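Local coordinates for Rna-binding protein with serine-rich domain 1 (Homo sapiens, PDB 4A8X) that takes part in pre- and post-splicing mRNP complexes as an auxiliary component of the exon junction complex, here represented by its RNA recognition motif domain, at residues A[3-12]-A[48-57]; A[20-28]-A[62-72]. All blocks are in the same frame, centred on the assembly; numbering follows the deposited sequence.

Contact 1. Residues A[3-12]-A[48-57]; sequences KPTKVHIGRL and GYAYVEFENP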
loop_
_atom_site.group_PDB
_atom_site.type_symbol
_atom_site.label_atom_id
_atom_site.label_comp_id
_atom_site.label_asym_id
_atom_site.label_seq_id
_atom_site.Cartn_x
_atom_site.Cartn_y
_atom_site.Cartn_z
ATOM N N LYS A 3 17.314 -27.114 11.029
ATOM C CA LYS A 3 16.814 -26.174 10.039
ATOM C C LYS A 3 16.263 -24.935 10.778
ATOM O O LYS A 3 15.919 -25.007 11.966
ATOM C CB LYS A 3 15.752 -26.828 9.126
ATOM C CG LYS A 3 16.280 -27.945 8.171
ATOM C CD LYS A 3 15.120 -28.560 7.345
ATOM C CE LYS A 3 15.560 -29.730 6.441
ATOM N NZ LYS A 3 14.383 -30.485 5.858
ATOM N N PRO A 4 16.220 -23.796 10.090
ATOM C CA PRO A 4 15.828 -22.541 10.744
ATOM C C PRO A 4 14.327 -22.456 10.967
ATOM O O PRO A 4 13.573 -23.060 10.200
ATOM C CB PRO A 4 16.208 -21.496 9.711
ATOM C CG PRO A 4 16.068 -22.199 8.384
ATOM C CD PRO A 4 16.554 -23.598 8.664
ATOM N N THR A 5 13.908 -21.681 11.965
ATOM C CA THR A 5 12.486 -21.376 12.186
ATOM C C THR A 5 12.129 -19.893 12.002
ATOM O O THR A 5 10.951 -19.529 11.999
ATOM C CB THR A 5 12.100 -21.745 13.608
ATOM O OG1 THR A 5 13.005 -21.103 14.498
ATOM C CG2 THR A 5 12.173 -23.284 13.834
ATOM N N LYS A 6 13.136 -19.043 11.844
ATOM C CA LYS A 6 12.914 -17.600 11.744
ATOM C C LYS A 6 13.042 -17.140 10.296
ATOM O O LYS A 6 13.955 -17.562 9.588
ATOM C CB LYS A 6 13.912 -16.865 12.628
ATOM C CG LYS A 6 13.649 -15.338 12.715
ATOM C CD LYS A 6 14.819 -14.598 13.430
ATOM C CE LYS A 6 15.069 -15.112 14.821
ATOM N NZ LYS A 6 16.302 -14.515 15.410
ATOM N N VAL A 7 12.151 -16.265 9.859
ATOM C CA VAL A 7 12.194 -15.746 8.493
ATOM C C VAL A 7 12.167 -14.198 8.472
ATOM O O VAL A 7 11.495 -13.573 9.314
ATOM C CB VAL A 7 11.009 -16.281 7.634
ATOM C CG1 VAL A 7 10.918 -17.847 7.684
ATOM C CG2 VAL A 7 9.707 -15.674 8.063
ATOM N N HIS A 8 12.901 -13.603 7.523
ATOM C CA HIS A 8 12.866 -12.146 7.286
ATOM C C HIS A 8 11.887 -11.888 6.138
ATOM O O HIS A 8 11.975 -12.504 5.071
ATOM C CB HIS A 8 14.268 -11.634 6.914
ATOM C CG HIS A 8 14.316 -10.183 6.528
ATOM N ND1 HIS A 8 14.059 -9.750 5.246
ATOM C CD2 HIS A 8 14.618 -9.075 7.248
ATOM C CE1 HIS A 8 14.214 -8.430 5.189
ATOM N NE2 HIS A 8 14.541 -7.993 6.392
ATOM N N ILE A 9 10.944 -11.008 6.364
ATOM C CA ILE A 9 10.006 -10.571 5.335
ATOM C C ILE A 9 10.357 -9.150 4.887
ATOM O O ILE A 9 10.421 -8.243 5.715
ATOM C CB ILE A 9 8.553 -10.546 5.882
ATOM C CG1 ILE A 9 8.186 -11.877 6.535
ATOM C CG2 ILE A 9 7.568 -10.179 4.790
ATOM C CD1 ILE A 9 8.457 -13.120 5.661
ATOM N N GLY A 10 10.575 -8.965 3.582
ATOM C CA GLY A 10 11.042 -7.696 3.044
ATOM C C GLY A 10 10.056 -7.069 2.064
ATOM O O GLY A 10 9.151 -7.740 1.556
ATOM N N ARG A 11 10.249 -5.779 1.809
ATOM C CA ARG A 11 9.441 -5.012 0.850
ATOM C C ARG A 11 7.983 -4.823 1.301
ATOM O O ARG A 11 7.060 -4.838 0.502
ATOM C CB ARG A 11 9.494 -5.674 -0.535
ATOM C CG ARG A 11 10.879 -5.668 -1.223
ATOM C CD ARG A 11 11.304 -4.251 -1.710
ATOM N NE ARG A 11 10.400 -3.679 -2.728
ATOM C CZ ARG A 11 10.212 -2.370 -2.946
ATOM N NH1 ARG A 11 10.862 -1.456 -2.226
ATOM N NH2 ARG A 11 9.350 -1.966 -3.881
ATOM N N LEU A 12 7.783 -4.645 2.591
ATOM C CA LEU A 12 6.458 -4.401 3.120
ATOM C C LEU A 12 6.109 -2.953 2.833
ATOM O O LEU A 12 6.926 -2.060 3.128
ATOM C CB LEU A 12 6.443 -4.657 4.635
ATOM C CG LEU A 12 6.680 -6.109 5.092
ATOM C CD1 LEU A 12 6.616 -6.276 6.637
ATOM C CD2 LEU A 12 5.645 -7.056 4.443
ATOM N N GLY A 48 9.700 -1.238 6.900
ATOM C CA GLY A 48 9.423 -1.961 5.664
ATOM C C GLY A 48 9.833 -3.426 5.677
ATOM O O GLY A 48 9.889 -4.062 4.634
ATOM N N TYR A 49 10.105 -3.958 6.868
ATOM C CA TYR A 49 10.409 -5.366 6.995
ATOM C C TYR A 49 9.979 -5.923 8.363
ATOM O O TYR A 49 9.683 -5.157 9.286
ATOM C CB TYR A 49 11.882 -5.602 6.760
ATOM C CG TYR A 49 12.799 -5.037 7.814
ATOM C CD1 TYR A 49 13.066 -5.732 8.977
ATOM C CD2 TYR A 49 13.388 -3.784 7.638
ATOM C CE1 TYR A 49 13.924 -5.196 9.955
ATOM C CE2 TYR A 49 14.240 -3.248 8.588
ATOM C CZ TYR A 49 14.504 -3.956 9.745
ATOM O OH TYR A 49 15.344 -3.406 10.681
ATOM N N ALA A 50 9.930 -7.258 8.464
ATOM C CA ALA A 50 9.614 -7.929 9.719
ATOM C C ALA A 50 10.373 -9.252 9.840
ATOM O O ALA A 50 10.690 -9.889 8.832
ATOM C CB ALA A 50 8.114 -8.199 9.824
ATOM N N TYR A 51 10.665 -9.663 11.073
ATOM C CA TYR A 51 11.100 -11.041 11.297
ATOM C C TYR A 51 9.947 -11.810 11.924
ATOM O O TYR A 51 9.239 -11.297 12.814
ATOM C CB TYR A 51 12.314 -11.104 12.206
ATOM C CG TYR A 51 13.544 -10.447 11.665
ATOM C CD1 TYR A 51 14.490 -11.184 10.962
ATOM C CD2 TYR A 51 13.782 -9.100 11.873
ATOM C CE1 TYR A 51 15.655 -10.586 10.477
ATOM C CE2 TYR A 51 14.960 -8.489 11.403
ATOM C CZ TYR A 51 15.880 -9.256 10.700
ATOM O OH TYR A 51 17.030 -8.698 10.205
ATOM N N VAL A 52 9.736 -13.026 11.438
ATOM C CA VAL A 52 8.720 -13.912 11.994
ATOM C C VAL A 52 9.362 -15.260 12.382
ATOM O O VAL A 52 10.021 -15.907 11.560
ATOM C CB VAL A 52 7.550 -14.114 10.997
ATOM C CG1 VAL A 52 6.535 -15.084 11.557
ATOM C CG2 VAL A 52 6.866 -12.749 10.700
ATOM N N GLU A 53 9.183 -15.668 13.633
ATOM C CA GLU A 53 9.728 -16.946 14.094
ATOM C C GLU A 53 8.591 -17.904 14.359
ATOM O O GLU A 53 7.679 -17.586 15.124
ATOM C CB GLU A 53 10.574 -16.760 15.357
ATOM C CG GLU A 53 11.026 -18.079 15.929
ATOM C CD GLU A 53 12.029 -17.933 17.042
ATOM O OE1 GLU A 53 11.600 -17.793 18.206
ATOM O OE2 GLU A 53 13.247 -17.981 16.750
ATOM N N PHE A 54 8.655 -19.071 13.722
ATOM C CA PHE A 54 7.631 -20.091 13.863
ATOM C C PHE A 54 8.059 -21.106 14.919
ATOM O O PHE A 54 9.207 -21.106 15.374
ATOM C CB PHE A 54 7.384 -20.800 12.544
ATOM C CG PHE A 54 6.747 -19.932 11.501
ATOM C CD1 PHE A 54 5.350 -19.779 11.463
ATOM C CD2 PHE A 54 7.528 -19.264 10.560
ATOM C CE1 PHE A 54 4.750 -18.980 10.501
ATOM C CE2 PHE A 54 6.938 -18.421 9.599
ATOM C CZ PHE A 54 5.530 -18.286 9.566
ATOM N N GLU A 55 7.122 -21.962 15.296
ATOM C CA GLU A 55 7.364 -23.007 16.271
ATOM C C GLU A 55 8.254 -24.132 15.731
ATOM O O GLU A 55 8.992 -24.778 16.496
ATOM C CB GLU A 55 6.005 -23.562 16.726
ATOM C CG GLU A 55 6.122 -24.577 17.803
ATOM C CD GLU A 55 4.784 -25.198 18.200
ATOM O OE1 GLU A 55 3.786 -25.096 17.425
ATOM O OE2 GLU A 55 4.754 -25.786 19.305
ATOM N N ASN A 56 8.173 -24.413 14.437
ATOM C CA ASN A 56 8.999 -25.493 13.897
ATOM C C ASN A 56 9.449 -25.232 12.472
ATOM O O ASN A 56 8.858 -24.431 11.757
ATOM C CB ASN A 56 8.298 -26.876 14.053
ATOM C CG ASN A 56 7.178 -27.089 13.059
ATOM O OD1 ASN A 56 7.390 -26.978 11.856
ATOM N ND2 ASN A 56 5.985 -27.428 13.551
ATOM N N PRO A 57 10.553 -25.849 12.071
ATOM C CA PRO A 57 11.136 -25.606 10.752
ATOM C C PRO A 57 10.214 -25.906 9.584
ATOM O O PRO A 57 10.346 -25.252 8.561
ATOM C CB PRO A 57 12.331 -26.569 10.708
ATOM C CG PRO A 57 12.642 -26.863 12.125
ATOM C CD PRO A 57 11.324 -26.840 12.839
HETATM O O HOH W 1 13.084 -24.268 7.770
HETATM O O HOH W 2 15.720 -19.358 15.096
HETATM O O HOH W 3 11.418 -21.293 17.153
#
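His8, Tyr49 and Tyr51 gather their rings on one face of the sheet, an aromatic cluster laid across two central strands. The edge of the imidazole is turned toward a face of the Tyr51 ring, with His8 CD2 3.7 Å from Tyr51 CZ and the planes at 74°, a T-shaped pair. Toward Tyr49 the same imidazole lies nearly parallel but slid aside, and its NE2 comes 3.6 Å from Tyr49 CB. His8 CG stands anti to its own backbone N (chi1 175°), which carries the ring across to the tyrosines.

Beneath the rings, strands 6-10 and 49-54 run antiparallel. Val7 and Val52 form a hydrogen-bonded pair, as do Ile9 and Ala50; the bond from Ile9 N to Ala50 O is 2.7 Å long and nearly straight at 177°. Just ahead of strand 6-10, Thr5 O accepts from Phe54 N, the donor lying above the carbonyl plane. Here Thr5 CG2 rests 3.5 Å from Pro57 N, and one water joins Thr5 OG1 to Glu53 OE2 while another joins it to Phe54 O.

The opposite face carries Val7, Ile9, Ala50 and Val52. Val7 CG2 lies 4.0 Å from Val52 CB, the two side chains pointing the same way, and Leu12 CD1 meets Ala50 CB at 4.0 Å.

These are the two middle strands of the RRM sheet, whose aromatic face is the one that in many RRMs binds RNA, consistent with a similar role here. Strands 31-39 and 75-82 flank them, Trp86 touches Tyr51 and Glu53, and helix 57-67 covers Val7 and Phe54 on the other side.

Contact 2. Residues A[20-28]-A[62-72]; sequences HIMEIFSTY and KALKHMDGGQI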
loop_
_atom_site.group_PDB
_atom_site.type_symbol
_atom_site.label_atom_id
_atom_site.label_comp_id
_atom_site.label_asym_id
_atom_site.label_seq_id
_atom_site.Cartn_x
_atom_site.Cartn_y
_atom_site.Cartn_z
ATOM N N HIS A 20 -1.237 -7.275 10.541
ATOM C CA HIS A 20 -1.412 -7.817 9.209
ATOM C C HIS A 20 -0.442 -8.990 9.053
ATOM O O HIS A 20 -0.799 -10.034 8.524
ATOM C CB HIS A 20 -1.059 -6.786 8.120
ATOM C CG HIS A 20 -2.109 -5.727 7.892
ATOM N ND1 HIS A 20 -1.785 -4.453 7.515
ATOM C CD2 HIS A 20 -3.460 -5.769 7.974
ATOM C CE1 HIS A 20 -2.893 -3.739 7.372
ATOM N NE2 HIS A 20 -3.925 -4.526 7.633
ATOM N N ILE A 21 0.780 -8.803 9.530
ATOM C CA ILE A 21 1.820 -9.820 9.383
ATOM C C ILE A 21 1.448 -11.045 10.212
ATOM O O ILE A 21 1.632 -12.179 9.770
ATOM C CB ILE A 21 3.202 -9.272 9.822
ATOM C CG1 ILE A 21 3.712 -8.206 8.803
ATOM C CG2 ILE A 21 4.208 -10.410 9.949
ATOM C CD1 ILE A 21 3.905 -8.739 7.405
ATOM N N MET A 22 0.925 -10.819 11.416
ATOM C CA MET A 22 0.490 -11.917 12.291
ATOM C C MET A 22 -0.608 -12.711 11.593
ATOM O O MET A 22 -0.552 -13.950 11.518
ATOM C CB MET A 22 -0.032 -11.343 13.628
ATOM C CG MET A 22 -0.632 -12.418 14.613
ATOM S SD MET A 22 0.587 -13.657 15.196
ATOM C CE MET A 22 -0.490 -14.743 16.158
ATOM N N GLU A 23 -1.616 -11.999 11.087
ATOM C CA GLU A 23 -2.744 -12.628 10.406
ATOM C C GLU A 23 -2.301 -13.415 9.146
ATOM O O GLU A 23 -2.697 -14.573 8.936
ATOM C CB GLU A 23 -3.795 -11.573 10.050
ATOM C CG GLU A 23 -4.975 -12.125 9.336
ATOM C CD GLU A 23 -6.023 -11.079 9.000
ATOM O OE1 GLU A 23 -5.963 -9.951 9.514
ATOM O OE2 GLU A 23 -6.919 -11.416 8.226
ATOM N N ILE A 24 -1.453 -12.808 8.313
ATOM C CA ILE A 24 -1.092 -13.425 7.062
ATOM C C ILE A 24 -0.208 -14.680 7.293
ATOM O O ILE A 24 -0.444 -15.733 6.713
ATOM C CB ILE A 24 -0.358 -12.385 6.150
ATOM C CG1 ILE A 24 -1.370 -11.366 5.600
ATOM C CG2 ILE A 24 0.387 -13.071 5.044
ATOM C CD1 ILE A 24 -0.696 -10.112 4.976
ATOM N N PHE A 25 0.816 -14.556 8.112
ATOM C CA PHE A 25 1.804 -15.621 8.229
ATOM C C PHE A 25 1.357 -16.750 9.164
ATOM O O PHE A 25 1.868 -17.879 9.113
ATOM C CB PHE A 25 3.151 -15.006 8.590
ATOM C CG PHE A 25 3.825 -14.423 7.380
ATOM C CD1 PHE A 25 4.588 -15.219 6.571
ATOM C CD2 PHE A 25 3.599 -13.100 7.006
ATOM C CE1 PHE A 25 5.165 -14.703 5.391
ATOM C CE2 PHE A 25 4.162 -12.586 5.833
ATOM C CZ PHE A 25 4.951 -13.411 5.031
ATOM N N SER A 26 0.358 -16.455 9.972
ATOM C CA SER A 26 -0.261 -17.487 10.807
ATOM C C SER A 26 -0.935 -18.527 9.917
ATOM O O SER A 26 -1.148 -19.676 10.337
ATOM C CB SER A 26 -1.270 -16.873 11.772
ATOM O OG SER A 26 -0.584 -16.271 12.862
ATOM N N THR A 27 -1.258 -18.136 8.688
ATOM C CA THR A 27 -1.695 -19.093 7.663
ATOM C C THR A 27 -0.747 -20.307 7.590
ATOM O O THR A 27 -1.180 -21.397 7.220
ATOM C CB THR A 27 -1.769 -18.438 6.222
ATOM O OG1 THR A 27 -2.623 -17.294 6.250
ATOM C CG2 THR A 27 -2.347 -19.424 5.175
ATOM N N TYR A 28 0.539 -20.106 7.896
ATOM C CA TYR A 28 1.554 -21.117 7.590
ATOM C C TYR A 28 2.058 -21.858 8.840
ATOM O O TYR A 28 2.837 -22.801 8.720
ATOM C CB TYR A 28 2.722 -20.525 6.742
ATOM C CG TYR A 28 2.175 -19.909 5.491
ATOM C CD1 TYR A 28 1.699 -20.697 4.471
ATOM C CD2 TYR A 28 2.068 -18.516 5.345
ATOM C CE1 TYR A 28 1.140 -20.161 3.325
ATOM C CE2 TYR A 28 1.483 -17.966 4.199
ATOM C CZ TYR A 28 1.044 -18.791 3.189
ATOM O OH TYR A 28 0.471 -18.281 2.048
ATOM N N LYS A 62 7.355 -23.769 4.908
ATOM C CA LYS A 62 6.066 -23.585 4.229
ATOM C C LYS A 62 5.829 -22.121 3.905
ATOM O O LYS A 62 5.356 -21.776 2.800
ATOM C CB LYS A 62 4.911 -24.075 5.089
ATOM C CG LYS A 62 3.606 -24.284 4.288
ATOM C CD LYS A 62 2.468 -24.805 5.163
ATOM C CE LYS A 62 1.124 -24.753 4.413
ATOM N NZ LYS A 62 -0.000 -25.376 5.195
ATOM N N ALA A 63 6.125 -21.276 4.878
ATOM C CA ALA A 63 5.961 -19.829 4.674
ATOM C C ALA A 63 6.860 -19.338 3.557
ATOM O O ALA A 63 6.440 -18.551 2.697
ATOM C CB ALA A 63 6.261 -19.063 5.937
ATOM N N LEU A 64 8.103 -19.780 3.573
ATOM C CA LEU A 64 9.057 -19.379 2.534
ATOM C C LEU A 64 8.596 -19.867 1.151
ATOM O O LEU A 64 8.662 -19.137 0.174
ATOM C CB LEU A 64 10.438 -19.963 2.843
ATOM C CG LEU A 64 11.156 -19.435 4.098
ATOM C CD1 LEU A 64 12.419 -20.235 4.389
ATOM C CD2 LEU A 64 11.528 -17.955 3.925
ATOM N N LYS A 65 8.180 -21.128 1.105
ATOM C CA LYS A 65 7.604 -21.765 -0.081
ATOM C C LYS A 65 6.450 -20.940 -0.732
ATOM O O LYS A 65 6.485 -20.671 -1.946
ATOM C CB LYS A 65 7.142 -23.178 0.341
ATOM C CG LYS A 65 6.738 -24.112 -0.758
ATOM C CD LYS A 65 6.393 -25.523 -0.215
ATOM C CE LYS A 65 5.429 -26.242 -1.164
ATOM N NZ LYS A 65 4.961 -27.567 -0.671
ATOM N N HIS A 66 5.465 -20.516 0.071
ATOM C CA HIS A 66 4.288 -19.786 -0.422
ATOM C C HIS A 66 4.447 -18.271 -0.546
ATOM O O HIS A 66 3.686 -17.637 -1.273
ATOM C CB HIS A 66 3.066 -20.087 0.456
ATOM C CG HIS A 66 2.636 -21.520 0.393
ATOM N ND1 HIS A 66 3.429 -22.549 0.848
ATOM C CD2 HIS A 66 1.523 -22.096 -0.115
ATOM C CE1 HIS A 66 2.813 -23.705 0.638
ATOM N NE2 HIS A 66 1.657 -23.455 0.059
ATOM N N MET A 67 5.393 -17.667 0.159
ATOM C CA MET A 67 5.397 -16.201 0.229
ATOM C C MET A 67 6.678 -15.477 -0.223
ATOM O O MET A 67 6.675 -14.256 -0.330
ATOM C CB MET A 67 5.015 -15.743 1.637
ATOM C CG MET A 67 3.523 -15.876 1.930
ATOM S SD MET A 67 2.398 -14.946 0.828
ATOM C CE MET A 67 2.469 -13.286 1.559
ATOM N N ASP A 68 7.757 -16.194 -0.517
ATOM C CA ASP A 68 8.920 -15.540 -1.073
ATOM C C ASP A 68 8.563 -15.279 -2.531
ATOM O O ASP A 68 8.420 -16.218 -3.301
ATOM C CB ASP A 68 10.171 -16.386 -0.993
ATOM C CG ASP A 68 11.353 -15.684 -1.600
ATOM O OD1 ASP A 68 11.539 -14.464 -1.376
ATOM O OD2 ASP A 68 12.108 -16.343 -2.311
ATOM N N GLY A 69 8.321 -14.022 -2.890
ATOM C CA GLY A 69 7.732 -13.740 -4.192
ATOM C C GLY A 69 6.229 -13.591 -4.199
ATOM O O GLY A 69 5.636 -13.328 -5.255
ATOM N N GLY A 70 5.602 -13.751 -3.027
ATOM C CA GLY A 70 4.172 -13.551 -2.863
ATOM C C GLY A 70 3.921 -12.034 -2.827
ATOM O O GLY A 70 4.850 -11.226 -3.060
ATOM N N GLN A 71 2.682 -11.657 -2.591
ATOM C CA GLN A 71 2.284 -10.245 -2.599
ATOM C C GLN A 71 1.575 -9.844 -1.329
ATOM O O GLN A 71 0.746 -10.590 -0.828
ATOM C CB GLN A 71 1.336 -9.962 -3.773
ATOM C CG GLN A 71 1.967 -10.169 -5.137
ATOM C CD GLN A 71 0.929 -10.110 -6.234
ATOM O OE1 GLN A 71 0.431 -9.038 -6.561
ATOM N NE2 GLN A 71 0.565 -11.270 -6.788
ATOM N N ILE A 72 1.885 -8.644 -0.827
ATOM C CA ILE A 72 1.178 -8.049 0.304
ATOM C C ILE A 72 0.929 -6.556 0.008
ATOM O O ILE A 72 1.865 -5.823 -0.350
ATOM C CB ILE A 72 1.940 -8.210 1.638
ATOM C CG1 ILE A 72 2.264 -9.693 1.975
ATOM C CG2 ILE A 72 1.115 -7.529 2.790
ATOM C CD1 ILE A 72 2.970 -9.926 3.358
HETATM O O HOH W 4 -0.699 -24.264 7.548
#
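Tyr28 lies against the helix of residues 62-67 and makes the most extensive contact between the segments. Its CB sits 3.9 Å from Ala63 CB, and the ring runs on over the helix surface. One side of the ring, at CE1, comes 3.5 Å from His66 CB; the other, at CE2, is 3.7 Å from Met67 CG, the methionine crossing at about a right angle. With CG anti to the carbonyl carbon (chi1 -56°), the phenol lies along the helix, against both of these side chains. An alanine in its place would remove the ring and is likely to leave Met67 CG and His66 CB without their packing partner, opening a gap beside Ala63.

Deeper in, Phe25 CE1 approaches Met67 CB at 3.9 Å, while Ala63 CB lies at the edge of the same ring. Ile24 and Ile72 reach toward each other tip to tip, CD1 of Ile24 being 3.8 Å from CG2 of Ile72. This apolar layer belongs to the beta-alpha-beta-beta-alpha-beta fold of the RRM, in which both helices pack on one face of the sheet; the helical segments run at 97° to each other, their axes 11.5 Å apart. Ile77 of strand 75-82 lies under Phe25, Met67 and Ile72.

Toward solvent the packing thins. Lys62 is exposed, and its extended chain only brushes the tyrosine, CG being 4.1 Å from Tyr28 CD1; a water links Lys62 NZ to Thr27 O. The nearby His66 is steadied from within its own helix, ND1 and the backbone N both donating to Lys62 O from opposite faces of that carbonyl. At the far end, Gln71 and Ile72 pair in an antiparallel ladder with a strand of another protein chain.

Overall arrangement
Contact 1 joins two neighbouring strands at the middle of the sheet, whereas contact 2 brings together the two helices packed on the sheet and the short strand 71-72, outermost of the sheet within this chain. Backbone hydrogen bonding and an aromatic face with water-linked polar groups mark the first; the second is mostly buried and held by apolar side chains. They meet on the helix-facing side of the sheet, where Ile9 CD1 lies 3.6 Å from Phe25 CZ and Val52 CG2 lies 3.6 Å from Ile21 CG2, so that both share one hydrophobic core. The partly exposed rings of contact 1 occupy the opposite face, while contact 2 borders another protein chain.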